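Local coordinates for PH1570-like domain-containing protein (Pyrococcus horikoshii, PDB 2HQ4), which is of unknown function but belongs to the Ph1570 family and folds as a long antiparallel sheet flanked by helices, at residues A[40-45]-A[139-144]. Sequence-based numbering, arbitrary orientation.
Sequences RKVLLA and RGRLFI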
loop_
_atom_site.group_PDB
_atom_site.type_symbol
_atom_site.label_atom_id
_atom_site.label_comp_id
_atom_site.label_asym_id
_atom_site.label_seq_id
_atom_site.Cartn_x
_atom_site.Cartn_y
_atom_site.Cartn_z
ATOM N N ARG A 40 7.428 -1.581 2.381
ATOM C CA ARG A 40 7.646 -0.450 3.309
ATOM C C ARG A 40 7.961 0.891 2.645
ATOM O O ARG A 40 7.523 1.941 3.124
ATOM C CB ARG A 40 8.602 -0.806 4.452
ATOM C CG ARG A 40 7.905 -1.679 5.578
ATOM C CD ARG A 40 8.927 -2.418 6.479
ATOM N NE ARG A 40 10.047 -2.903 5.664
ATOM C CZ ARG A 40 11.283 -3.079 6.117
ATOM N NH1 ARG A 40 11.560 -2.825 7.393
ATOM N NH2 ARG A 40 12.237 -3.485 5.291
ATOM N N LYS A 41 8.700 0.874 1.539
ATOM C CA LYS A 41 9.014 2.124 0.850
ATOM C C LYS A 41 7.780 2.766 0.157
ATOM O O LYS A 41 7.701 3.975 0.011
ATOM C CB LYS A 41 10.173 1.918 -0.154
ATOM C CG LYS A 41 11.567 1.692 0.512
ATOM C CD LYS A 41 12.657 1.687 -0.584
ATOM C CE LYS A 41 14.032 1.241 -0.031
ATOM N NZ LYS A 41 15.039 1.306 -1.146
ATOM N N VAL A 42 6.849 1.943 -0.323
ATOM C CA VAL A 42 5.560 2.482 -0.800
ATOM C C VAL A 42 4.838 3.194 0.359
ATOM O O VAL A 42 4.337 4.317 0.209
ATOM C CB VAL A 42 4.646 1.349 -1.395
ATOM C CG1 VAL A 42 3.281 1.936 -1.836
ATOM C CG2 VAL A 42 5.366 0.689 -2.560
ATOM N N LEU A 43 4.836 2.583 1.537
ATOM C CA LEU A 43 4.164 3.205 2.677
ATOM C C LEU A 43 4.871 4.523 3.077
ATOM O O LEU A 43 4.222 5.555 3.363
ATOM C CB LEU A 43 4.065 2.189 3.823
ATOM C CG LEU A 43 2.758 1.344 3.849
ATOM C CD1 LEU A 43 2.421 0.658 2.528
ATOM C CD2 LEU A 43 2.908 0.350 4.957
ATOM N N LEU A 44 6.204 4.515 3.045
ATOM C CA LEU A 44 6.989 5.742 3.315
ATOM C C LEU A 44 6.647 6.856 2.356
ATOM O O LEU A 44 6.461 8.022 2.760
ATOM C CB LEU A 44 8.506 5.466 3.200
ATOM C CG LEU A 44 9.061 4.627 4.329
ATOM C CD1 LEU A 44 10.567 4.260 4.057
ATOM C CD2 LEU A 44 8.941 5.462 5.587
ATOM N N ALA A 45 6.544 6.516 1.076
ATOM C CA ALA A 45 6.175 7.515 0.073
ATOM C C ALA A 45 4.765 8.066 0.318
ATOM O O ALA A 45 4.521 9.266 0.150
ATOM C CB ALA A 45 6.294 6.909 -1.330
ATOM N N ARG A 139 4.276 -7.468 -8.197
ATOM C CA ARG A 139 5.511 -7.643 -7.445
ATOM C C ARG A 139 5.310 -8.470 -6.214
ATOM O O ARG A 139 6.228 -8.636 -5.387
ATOM C CB ARG A 139 6.095 -6.270 -7.103
ATOM C CG ARG A 139 6.701 -5.663 -8.313
ATOM C CD ARG A 139 7.229 -4.234 -8.106
ATOM N NE ARG A 139 7.793 -3.791 -9.376
ATOM C CZ ARG A 139 8.647 -2.778 -9.509
ATOM N NH1 ARG A 139 9.047 -2.118 -8.458
ATOM N NH2 ARG A 139 9.129 -2.467 -10.692
ATOM N N GLY A 140 4.121 -9.047 -6.115
ATOM C CA GLY A 140 3.818 -9.963 -5.044
ATOM C C GLY A 140 3.417 -9.380 -3.705
ATOM O O GLY A 140 3.655 -9.987 -2.648
ATOM N N ARG A 141 2.839 -8.183 -3.753
ATOM C CA ARG A 141 2.442 -7.470 -2.545
ATOM C C ARG A 141 0.938 -7.285 -2.590
ATOM O O ARG A 141 0.362 -6.937 -3.656
ATOM C CB ARG A 141 3.131 -6.112 -2.513
ATOM C CG ARG A 141 4.633 -6.280 -2.668
ATOM C CD ARG A 141 5.312 -4.985 -2.741
ATOM N NE ARG A 141 5.015 -4.198 -3.941
ATOM C CZ ARG A 141 5.725 -3.136 -4.244
ATOM N NH1 ARG A 141 6.730 -2.820 -3.437
ATOM N NH2 ARG A 141 5.481 -2.420 -5.323
ATOM N N LEU A 142 0.318 -7.549 -1.455
ATOM C CA LEU A 142 -1.103 -7.362 -1.279
ATOM C C LEU A 142 -1.307 -6.257 -0.228
ATOM O O LEU A 142 -0.870 -6.392 0.957
ATOM C CB LEU A 142 -1.733 -8.684 -0.827
ATOM C CG LEU A 142 -3.213 -8.542 -0.443
ATOM C CD1 LEU A 142 -4.129 -8.442 -1.725
ATOM C CD2 LEU A 142 -3.566 -9.715 0.394
ATOM N N PHE A 143 -1.937 -5.169 -0.664
ATOM C CA PHE A 143 -2.265 -4.052 0.221
ATOM C C PHE A 143 -3.724 -4.175 0.637
ATOM O O PHE A 143 -4.569 -4.573 -0.188
ATOM C CB PHE A 143 -2.119 -2.750 -0.543
ATOM C CG PHE A 143 -0.728 -2.486 -1.037
ATOM C CD1 PHE A 143 0.152 -1.673 -0.275
ATOM C CD2 PHE A 143 -0.302 -3.012 -2.269
ATOM C CE1 PHE A 143 1.476 -1.409 -0.748
ATOM C CE2 PHE A 143 0.992 -2.779 -2.745
ATOM C CZ PHE A 143 1.887 -1.951 -1.967
ATOM N N ILE A 144 -4.034 -3.887 1.892
ATOM C CA ILE A 144 -5.442 -3.845 2.320
ATOM C C ILE A 144 -5.583 -2.467 2.934
ATOM O O ILE A 144 -4.621 -1.966 3.556
ATOM C CB ILE A 144 -5.896 -5.023 3.252
ATOM C CG1 ILE A 144 -5.126 -5.067 4.580
ATOM C CG2 ILE A 144 -5.779 -6.445 2.490
ATOM C CD1 ILE A 144 -5.743 -6.112 5.606
#
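V42, in the first turn of helix 40-55, splits its two methyls between F143 and R141 of strand 141-145. From its CB, which the backbone aims at the strand, the side chain divides. One branch, CG1, lies anti to the backbone N (chi1 178°) and reaches the far end of the F143 ring, 4.0 Å from F143 CE1 and nearly as close to F143 CZ. The other branch, CG2, takes the position anti to the carbonyl carbon and comes to the guanidinium of R141, with V42 CG2 3.9 Å from R141 NH1; both methyls approach their flat partners obliquely. F143 CE1 also meets L43, whose CD1 sits in the ring plane at its edge, 4.0 Å from F143 CE1. On the strand side the ring tips its CZ corner toward one face of the arginine, the two planes being steeply inclined: F143 CZ stands 4.3 Å above the R141 guanidinium plane, offset toward its rim on the NE side. A bend at chi3 (-67°) brings that guanidinium to the end of the ring, while R141 NE makes a salt bridge to D137 and R141 NH1 a weak hydrogen bond to D38 O. With an alanine here instead of V42 both methyls go, which would probably open a gap against the CE1-CZ end of the F143 ring and beside R141 NH1. No hydrogen bond crosses between 40-45 and 139-144, so the start of the helix rests on the middle of the sheet through buried van der Waals packing, two apolar contacts on F143 and one methyl beside the guanidinium, with the arginine's charge answered by D137 in the turn that leads into the strand.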